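Local coordinates for protein necrotic enteritis toxin B (Clostridium perfringens, PDB 4I0N) that probably inserts into host cell membranes and forms pores through them, as a toxin with the alpha-hemolysin fold, at residues 86-91 with 157-162; 79-84 with 179-184. One frame throughout, in Å; residues are numbered along the deposited sequence.

Contact 1 of 2, residues 86-91 with 157-162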
ATOM      1  N   ARG A  86       4.122  -1.567   4.099  1.00  8.60           N
ATOM      2  CA  ARG A  86       3.912  -0.185   4.527  1.00  8.46           C
ATOM      3  C   ARG A  86       4.029   0.761   3.341  1.00  9.00           C
ATOM      4  O   ARG A  86       4.994   0.680   2.546  1.00  8.64           O
ATOM      5  CB  ARG A  86       4.925   0.225   5.581  1.00  8.72           C
ATOM      6  CG  ARG A  86       4.692   1.683   6.057  1.00  8.82           C
ATOM      7  CD  ARG A  86       5.547   1.990   7.283  1.00  9.97           C
ATOM      8  NE  ARG A  86       5.069   1.240   8.435  1.00 11.73           N
ATOM      9  CZ  ARG A  86       5.662   1.213   9.628  1.00 15.27           C
ATOM     10  NH1 ARG A  86       6.773   1.901   9.849  1.00 16.28           N
ATOM     11  NH2 ARG A  86       5.133   0.488  10.611  1.00 13.75           N
ATOM     12  N   ILE A  87       3.049   1.651   3.224  1.00  8.54           N
ATOM     13  CA  ILE A  87       3.031   2.622   2.125  1.00  9.70           C
ATOM     14  C   ILE A  87       2.993   3.994   2.781  1.00  9.69           C
ATOM     15  O   ILE A  87       2.088   4.287   3.549  1.00  9.42           O
ATOM     16  CB  ILE A  87       1.806   2.408   1.186  1.00 10.26           C
ATOM     17  CG1 ILE A  87       1.968   1.122   0.354  1.00 12.35           C
ATOM     18  CG2 ILE A  87       1.602   3.617   0.222  1.00 12.36           C
ATOM     19  CD1 ILE A  87       1.435  -0.123   1.002  1.00 18.99           C
ATOM     20  N   ASN A  88       3.985   4.829   2.470  1.00  9.59           N
ATOM     21  CA  ASN A  88       3.985   6.201   2.964  1.00 10.22           C
ATOM     22  C   ASN A  88       3.867   7.116   1.756  1.00 10.43           C
ATOM     23  O   ASN A  88       4.552   6.907   0.742  1.00  9.54           O
ATOM     24  CB  ASN A  88       5.280   6.542   3.692  1.00 10.34           C
ATOM     25  CG  ASN A  88       5.557   5.657   4.893  1.00 13.82           C
ATOM     26  OD1 ASN A  88       4.655   5.198   5.590  1.00 13.77           O
ATOM     27  ND2 ASN A  88       6.830   5.426   5.146  1.00 17.67           N
ATOM     28  N   VAL A  89       3.006   8.121   1.861  1.00  9.13           N
ATOM     29  CA  VAL A  89       2.936   9.133   0.835  1.00  9.46           C
ATOM     30  C   VAL A  89       3.216  10.466   1.540  1.00 10.25           C
ATOM     31  O   VAL A  89       2.469  10.861   2.432  1.00 10.38           O
ATOM     32  CB  VAL A  89       1.562   9.127   0.129  1.00  9.79           C
ATOM     33  CG1 VAL A  89       1.511  10.210  -0.912  1.00 10.48           C
ATOM     34  CG2 VAL A  89       1.292   7.760  -0.549  1.00  8.80           C
ATOM     35  N   LYS A  90       4.300  11.137   1.153  1.00 10.31           N
ATOM     36  CA  LYS A  90       4.729  12.358   1.818  1.00 11.08           C
ATOM     37  C   LYS A  90       4.605  13.517   0.859  1.00 11.30           C
ATOM     38  O   LYS A  90       4.889  13.373  -0.314  1.00 10.51           O
ATOM     39  CB  LYS A  90       6.179  12.259   2.305  1.00 12.11           C
ATOM     40  CG  LYS A  90       6.370  11.239   3.428  1.00 13.89           C
ATOM     41  CD  LYS A  90       7.849  11.123   3.771  1.00 18.26           C
ATOM     42  CE  LYS A  90       8.083  10.108   4.876  1.00 20.16           C
ATOM     43  NZ  LYS A  90       9.558   9.911   5.094  1.00 20.77           N
ATOM     44  N   SER A  91       4.122  14.649   1.360  1.00 12.46           N
ATOM     45  CA  SER A  91       4.101  15.881   0.587  1.00 12.16           C
ATOM     46  C   SER A  91       5.169  16.831   1.155  1.00 14.00           C
ATOM     47  O   SER A  91       5.336  16.962   2.382  1.00 13.94           O
ATOM     48  CB  SER A  91       2.727  16.532   0.651  1.00 13.51           C
ATOM     49  OG  SER A  91       2.703  17.721  -0.105  1.00 13.24           O
ATOM     50  N   ILE A 157      -4.362  -0.599   8.012  1.00  8.86           N
ATOM     51  CA  ILE A 157      -4.411   0.317   9.158  1.00  9.49           C
ATOM     52  C   ILE A 157      -3.832   1.633   8.670  1.00 10.51           C
ATOM     53  O   ILE A 157      -2.654   1.690   8.299  1.00  9.31           O
ATOM     54  CB  ILE A 157      -3.569  -0.217  10.346  1.00  9.94           C
ATOM     55  CG1 ILE A 157      -4.069  -1.623  10.753  1.00 11.57           C
ATOM     56  CG2 ILE A 157      -3.577   0.787  11.526  1.00 11.24           C
ATOM     57  CD1 ILE A 157      -3.046  -2.454  11.514  1.00 16.09           C
ATOM     58  N   GLN A 158      -4.639   2.691   8.629  1.00 10.96           N
ATOM     59  CA  GLN A 158      -4.034   3.997   8.337  1.00 12.71           C
ATOM     60  C   GLN A 158      -3.333   4.487   9.604  1.00 13.66           C
ATOM     61  O   GLN A 158      -3.983   4.848  10.581  1.00 15.12           O
ATOM     62  CB  GLN A 158      -5.030   5.029   7.812  1.00 12.85           C
ATOM     63  CG  GLN A 158      -4.303   6.322   7.367  1.00 13.68           C
ATOM     64  CD  GLN A 158      -5.189   7.333   6.655  1.00 16.45           C
ATOM     65  OE1 GLN A 158      -6.294   7.637   7.107  1.00 16.00           O
ATOM     66  NE2 GLN A 158      -4.686   7.882   5.538  1.00 14.59           N
ATOM     67  N   ARG A 159      -2.007   4.448   9.594  1.00 13.93           N
ATOM     68  CA  ARG A 159      -1.207   4.692  10.799  1.00 15.95           C
ATOM     69  C   ARG A 159      -0.819   6.156  10.968  1.00 16.63           C
ATOM     70  O   ARG A 159      -0.549   6.598  12.092  1.00 16.42           O
ATOM     71  CB  ARG A 159       0.034   3.801  10.804  1.00 16.23           C
ATOM     72  CG  ARG A 159       0.809   3.813   9.484  1.00 17.69           C
ATOM     73  CD  ARG A 159       2.045   2.928   9.532  1.00 21.85           C
ATOM     74  NE  ARG A 159       2.984   3.363  10.567  1.00 23.30           N
ATOM     75  CZ  ARG A 159       3.899   4.319  10.419  1.00 25.43           C
ATOM     76  NH1 ARG A 159       4.025   4.973   9.272  1.00 24.88           N
ATOM     77  NH2 ARG A 159       4.699   4.629  11.436  1.00 27.95           N
ATOM     78  N   LYS A 160      -0.795   6.900   9.861  1.00 16.02           N
ATOM     79  CA  LYS A 160      -0.552   8.352   9.913  1.00 17.04           C
ATOM     80  C   LYS A 160      -1.471   9.076   8.939  1.00 16.44           C
ATOM     81  O   LYS A 160      -1.738   8.592   7.838  1.00 14.86           O
ATOM     82  CB  LYS A 160       0.915   8.692   9.581  1.00 16.84           C
ATOM     83  CG  LYS A 160       1.962   8.064  10.507  1.00 19.74           C
ATOM     84  CD  LYS A 160       1.991   8.737  11.877  1.00 25.27           C
ATOM     85  CE  LYS A 160       2.876   7.951  12.837  1.00 28.15           C
ATOM     86  NZ  LYS A 160       2.980   8.630  14.155  1.00 30.63           N
ATOM     87  N   ASP A 161      -1.983  10.229   9.371  1.00 17.15           N
ATOM     88  CA  ASP A 161      -2.862  11.025   8.530  1.00 18.10           C
ATOM     89  C   ASP A 161      -2.721  12.488   8.936  1.00 19.42           C
ATOM     90  O   ASP A 161      -3.601  13.052   9.601  1.00 20.46           O
ATOM     91  CB  ASP A 161      -4.319  10.552   8.657  1.00 19.26           C
ATOM     92  N   ASP A 162      -1.587  13.095   8.580  1.00 19.19           N
ATOM     93  CA  ASP A 162      -1.403  14.510   8.871  1.00 18.98           C
ATOM     94  C   ASP A 162      -1.101  15.312   7.610  1.00 17.82           C
ATOM     95  O   ASP A 162      -1.144  14.759   6.510  1.00 16.42           O
ATOM     96  CB  ASP A 162      -0.393  14.757  10.001  1.00 20.62           C
ATOM     97  CG  ASP A 162       1.011  14.330   9.663  1.00 23.37           C
ATOM     98  OD1 ASP A 162       1.475  14.539   8.527  1.00 26.66           O
ATOM     99  OD2 ASP A 162       1.701  13.819  10.574  1.00 27.79           O
TER
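Two arginines stack face to face across strand 165-172, in the branched antiparallel sheet of this alpha-hemolysin fold. Arg86 comes from strand 76-92 and Arg159 from strand 154-162. These strands are not direct neighbours. Strand 165-172 runs between them, and the CA atoms of Arg86 and Arg159 are 9.5 Å apart. The contact is made by long side chains, with no hydrogen bond across it.

The guanidinium of Arg86 lies flat on that of Arg159. The planes are 9° apart and the group centres 3.7 Å apart. The stack is slightly offset. Arg86 CZ sits over Arg159 NE at 3.6 Å. Arg86 NE also meets Arg159 CD at 3.6 Å. The Arg86 chain runs out extended from the backbone (chi1 -179°) and then bends at chi3 (-69°), which turns the head group onto its partner. Lys160 CG packs on the opposite face of the Arg159 guanidinium.

Asp169 of the intervening strand probably offsets the like charges. Asp169 OD1 forms a salt bridge with Arg86 NE, and Asp169 OD2 makes a long, weak ion pair with Arg159 NE. Asn88 OD1 lies 3.7 Å from Arg159 NH1, obliquely placed. Both atoms hydrogen-bond to Ser167 OG, which links the two side chains indirectly.

Arg159 and Lys160 form a classic beta bulge opposite Ser167. Strand 236-255 pairs with the other edge of 86-91, where Asn88 ND2 bonds Glu242 OE1. On the other face of strand 76-92, Ile87 and Val89 pack against strands 53-65 and 219-231.

Contact 2 of 2, residues 79-84 with 179-184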
ATOM      1  N   MET A  79      10.677 -20.528   5.161  1.00 11.97           N
ATOM      2  CA  MET A  79       9.853 -19.754   4.242  1.00 11.37           C
ATOM      3  C   MET A  79       9.898 -18.294   4.656  1.00 10.56           C
ATOM      4  O   MET A  79       9.422 -17.937   5.741  1.00 10.70           O
ATOM      5  CB  MET A  79       8.411 -20.273   4.281  1.00 10.86           C
ATOM      6  CG  MET A  79       7.412 -19.403   3.472  1.00 10.32           C
ATOM      7  SD  MET A  79       5.772 -20.150   3.582  1.00 15.65           S
ATOM      8  CE  MET A  79       4.704 -18.758   3.220  1.00 13.06           C
ATOM      9  N   LYS A  80      10.492 -17.452   3.805  1.00 10.45           N
ATOM     10  CA  LYS A  80      10.443 -16.018   4.009  1.00  9.63           C
ATOM     11  C   LYS A  80       9.168 -15.475   3.366  1.00  9.27           C
ATOM     12  O   LYS A  80       8.883 -15.776   2.201  1.00  9.93           O
ATOM     13  CB  LYS A  80      11.683 -15.342   3.404  1.00 10.41           C
ATOM     14  CG  LYS A  80      11.723 -13.844   3.712  1.00  9.48           C
ATOM     15  CD  LYS A  80      12.940 -13.167   3.138  1.00 12.00           C
ATOM     16  CE  LYS A  80      12.882 -13.027   1.605  1.00 12.38           C
ATOM     17  NZ  LYS A  80      11.863 -12.018   1.158  1.00  9.51           N
ATOM     18  N   TRP A  81       8.431 -14.630   4.088  1.00  8.68           N
ATOM     19  CA  TRP A  81       7.112 -14.197   3.624  1.00  8.15           C
ATOM     20  C   TRP A  81       6.845 -12.773   4.133  1.00  8.76           C
ATOM     21  O   TRP A  81       7.470 -12.354   5.109  1.00  8.30           O
ATOM     22  CB  TRP A  81       6.033 -15.196   4.090  1.00  7.09           C
ATOM     23  CG  TRP A  81       5.882 -15.277   5.579  1.00  9.40           C
ATOM     24  CD1 TRP A  81       6.698 -15.931   6.465  1.00  9.67           C
ATOM     25  CD2 TRP A  81       4.868 -14.645   6.354  1.00  9.48           C
ATOM     26  NE1 TRP A  81       6.228 -15.760   7.755  1.00  9.81           N
ATOM     27  CE2 TRP A  81       5.121 -14.952   7.714  1.00 10.15           C
ATOM     28  CE3 TRP A  81       3.767 -13.829   6.029  1.00 10.73           C
ATOM     29  CZ2 TRP A  81       4.309 -14.488   8.759  1.00  8.66           C
ATOM     30  CZ3 TRP A  81       2.945 -13.375   7.058  1.00 11.02           C
ATOM     31  CH2 TRP A  81       3.223 -13.715   8.417  1.00  9.08           C
ATOM     32  N   PRO A  82       5.973 -12.014   3.436  1.00  8.15           N
ATOM     33  CA  PRO A  82       5.748 -10.620   3.823  1.00  8.91           C
ATOM     34  C   PRO A  82       4.670 -10.495   4.896  1.00  9.28           C
ATOM     35  O   PRO A  82       3.504 -10.867   4.673  1.00  9.78           O
ATOM     36  CB  PRO A  82       5.301  -9.969   2.512  1.00  8.33           C
ATOM     37  CG  PRO A  82       4.568 -11.052   1.808  1.00  7.80           C
ATOM     38  CD  PRO A  82       5.359 -12.328   2.132  1.00  9.66           C
ATOM     39  N   GLU A  83       5.067 -10.001   6.064  1.00  9.23           N
ATOM     40  CA  GLU A  83       4.132  -9.895   7.171  1.00  8.96           C
ATOM     41  C   GLU A  83       3.435  -8.542   7.163  1.00  8.35           C
ATOM     42  O   GLU A  83       2.271  -8.456   7.567  1.00  8.98           O
ATOM     43  CB  GLU A  83       4.826 -10.197   8.510  1.00  9.28           C
ATOM     44  CG  GLU A  83       3.860 -10.277   9.721  1.00  9.16           C
ATOM     45  CD  GLU A  83       3.532  -8.917  10.324  1.00 11.01           C
ATOM     46  OE1 GLU A  83       4.254  -7.928  10.034  1.00 10.72           O
ATOM     47  OE2 GLU A  83       2.538  -8.839  11.088  1.00 13.38           O
ATOM     48  N   THR A  84       4.134  -7.497   6.707  1.00  8.27           N
ATOM     49  CA  THR A  84       3.555  -6.141   6.606  1.00  8.49           C
ATOM     50  C   THR A  84       4.051  -5.429   5.351  1.00  8.05           C
ATOM     51  O   THR A  84       5.267  -5.372   5.091  1.00  8.57           O
ATOM     52  CB  THR A  84       3.858  -5.231   7.869  1.00  9.75           C
ATOM     53  OG1 THR A  84       3.225  -5.784   9.040  1.00 13.27           O
ATOM     54  CG2 THR A  84       3.315  -3.796   7.647  1.00  8.78           C
ATOM     55  N   TYR A 179      -4.494 -19.621  11.831  1.00 13.42           N
ATOM     56  CA  TYR A 179      -3.156 -19.490  12.424  1.00 12.64           C
ATOM     57  C   TYR A 179      -2.619 -18.087  12.226  1.00 12.32           C
ATOM     58  O   TYR A 179      -2.786 -17.487  11.174  1.00 11.97           O
ATOM     59  CB  TYR A 179      -2.199 -20.533  11.843  1.00 12.76           C
ATOM     60  CG  TYR A 179      -2.578 -21.923  12.274  1.00 14.21           C
ATOM     61  CD1 TYR A 179      -2.588 -22.277  13.632  1.00 14.66           C
ATOM     62  CD2 TYR A 179      -2.953 -22.882  11.333  1.00 14.74           C
ATOM     63  CE1 TYR A 179      -2.967 -23.580  14.029  1.00 17.58           C
ATOM     64  CE2 TYR A 179      -3.331 -24.153  11.721  1.00 17.62           C
ATOM     65  CZ  TYR A 179      -3.326 -24.496  13.055  1.00 19.08           C
ATOM     66  OH  TYR A 179      -3.711 -25.765  13.407  1.00 22.13           O
ATOM     67  N   ASN A 180      -1.969 -17.557  13.246  1.00 11.68           N
ATOM     68  CA  ASN A 180      -1.421 -16.210  13.137  1.00 11.02           C
ATOM     69  C   ASN A 180       0.012 -16.215  13.677  1.00 10.59           C
ATOM     70  O   ASN A 180       0.515 -17.248  14.115  1.00 10.70           O
ATOM     71  CB  ASN A 180      -2.329 -15.231  13.909  1.00 10.87           C
ATOM     72  CG  ASN A 180      -2.503 -15.622  15.382  1.00 11.44           C
ATOM     73  OD1 ASN A 180      -1.530 -15.754  16.115  1.00 14.04           O
ATOM     74  ND2 ASN A 180      -3.751 -15.851  15.801  1.00 11.88           N
ATOM     75  N   ILE A 181       0.683 -15.069  13.658  1.00 10.77           N
ATOM     76  CA  ILE A 181       2.089 -15.043  14.085  1.00 11.40           C
ATOM     77  C   ILE A 181       2.311 -15.391  15.562  1.00 12.19           C
ATOM     78  O   ILE A 181       3.452 -15.627  15.965  1.00 12.80           O
ATOM     79  CB  ILE A 181       2.791 -13.687  13.760  1.00 11.00           C
ATOM     80  CG1 ILE A 181       2.183 -12.565  14.602  1.00 11.08           C
ATOM     81  CG2 ILE A 181       2.719 -13.391  12.232  1.00 12.22           C
ATOM     82  CD1 ILE A 181       2.840 -11.196  14.388  1.00 12.93           C
ATOM     83  N   ASP A 182       1.244 -15.389  16.364  1.00 12.64           N
ATOM     84  CA  ASP A 182       1.356 -15.801  17.764  1.00 13.96           C
ATOM     85  C   ASP A 182       0.919 -17.232  18.051  1.00 14.13           C
ATOM     86  O   ASP A 182       0.983 -17.660  19.203  1.00 14.56           O
ATOM     87  CB  ASP A 182       0.577 -14.846  18.679  1.00 14.53           C
ATOM     88  CG  ASP A 182       1.103 -13.421  18.615  1.00 17.94           C
ATOM     89  OD1 ASP A 182       2.315 -13.208  18.874  1.00 20.95           O
ATOM     90  OD2 ASP A 182       0.300 -12.524  18.301  1.00 20.55           O
ATOM     91  N   SER A 183       0.456 -17.978  17.037  1.00 13.96           N
ATOM     92  CA  SER A 183      -0.115 -19.313  17.285  1.00 14.04           C
ATOM     93  C   SER A 183       0.944 -20.236  17.870  1.00 15.45           C
ATOM     94  O   SER A 183       2.108 -20.172  17.480  1.00 15.43           O
ATOM     95  CB  SER A 183      -0.722 -19.933  16.011  1.00 14.56           C
ATOM     96  OG  SER A 183      -1.835 -19.173  15.571  1.00 12.26           O
ATOM     97  N   TYR A 184       0.549 -21.054  18.837  1.00 16.62           N
ATOM     98  CA  TYR A 184       1.504 -21.929  19.504  1.00 18.84           C
ATOM     99  C   TYR A 184       0.847 -23.180  20.058  1.00 19.56           C
ATOM    100  O   TYR A 184      -0.103 -23.112  20.841  1.00 20.73           O
ATOM    101  CB  TYR A 184       2.290 -21.179  20.606  1.00 20.07           C
ATOM    102  CG  TYR A 184       3.310 -22.073  21.275  1.00 23.25           C
ATOM    103  CD1 TYR A 184       4.498 -22.398  20.626  1.00 23.51           C
ATOM    104  CD2 TYR A 184       3.062 -22.632  22.538  1.00 25.85           C
ATOM    105  CE1 TYR A 184       5.437 -23.247  21.218  1.00 25.09           C
ATOM    106  CE2 TYR A 184       3.994 -23.484  23.140  1.00 28.60           C
ATOM    107  CZ  TYR A 184       5.183 -23.777  22.474  1.00 29.36           C
ATOM    108  OH  TYR A 184       6.112 -24.615  23.055  1.00 31.65           O
TER
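Glu83 OE1 accepts a 2.6 Å hydrogen bond from Thr84 OG1, which comes from above the carboxylate plane. The other oxygen, OE2, forms a salt bridge with Lys171 NZ and lies 4.1 Å from Ile181 CD1, the outer methyl of the residue that meets this strand. Glu83 and Thr84 form a classic beta bulge opposite Phe246. The bend of Glu83 at chi2 (-84°) carries its carboxylate across the end of Ile181, the two side chains crossing at about a right angle.

The contact across the segments is small and made by Ile181. Its CG2 meets the six-membered end of the Trp81 indole at the edge, near the ring plane, 3.9 Å from Trp81 CH2. The indole is further fixed by edge-to-face packing with Phe172 and Phe193, and by the bond from NE1 to Asn263 OD1.

A turn carries Ile181, whose side chain points to strand 76-92 near the corner the chain turns at Glu83. Asn180 OD1 accepts from Asp182 N at 2.8 Å, in the carbonyl plane, an Asx turn. Asn180 also begins a type I beta turn that runs to Ser183, with Ser183 N bonded to Asn180 O at 3.0 Å. Asn180 N adds a nearly straight bond to Ser183 OG, at 172°.

How the contacts relate
From the N terminus, the chain enters strand 76-92 and supplies 79-84 to contact 2, then 86-91 to contact 1. It later returns along strand 154-162, where 157-162 closes contact 1. It passes through strand 165-172 and closes contact 2 in the loop at 179-184. Contact 1 is therefore nested inside the loop closed by contact 2. The centres of the two contacts are about 23 Å apart. Their segments on strand 76-92 are almost consecutive but do not otherwise touch. Contact 1 ties two strands within the branched sheet. Contact 2 ties the earlier part of strand 76-92 to the loop beyond strand 165-172.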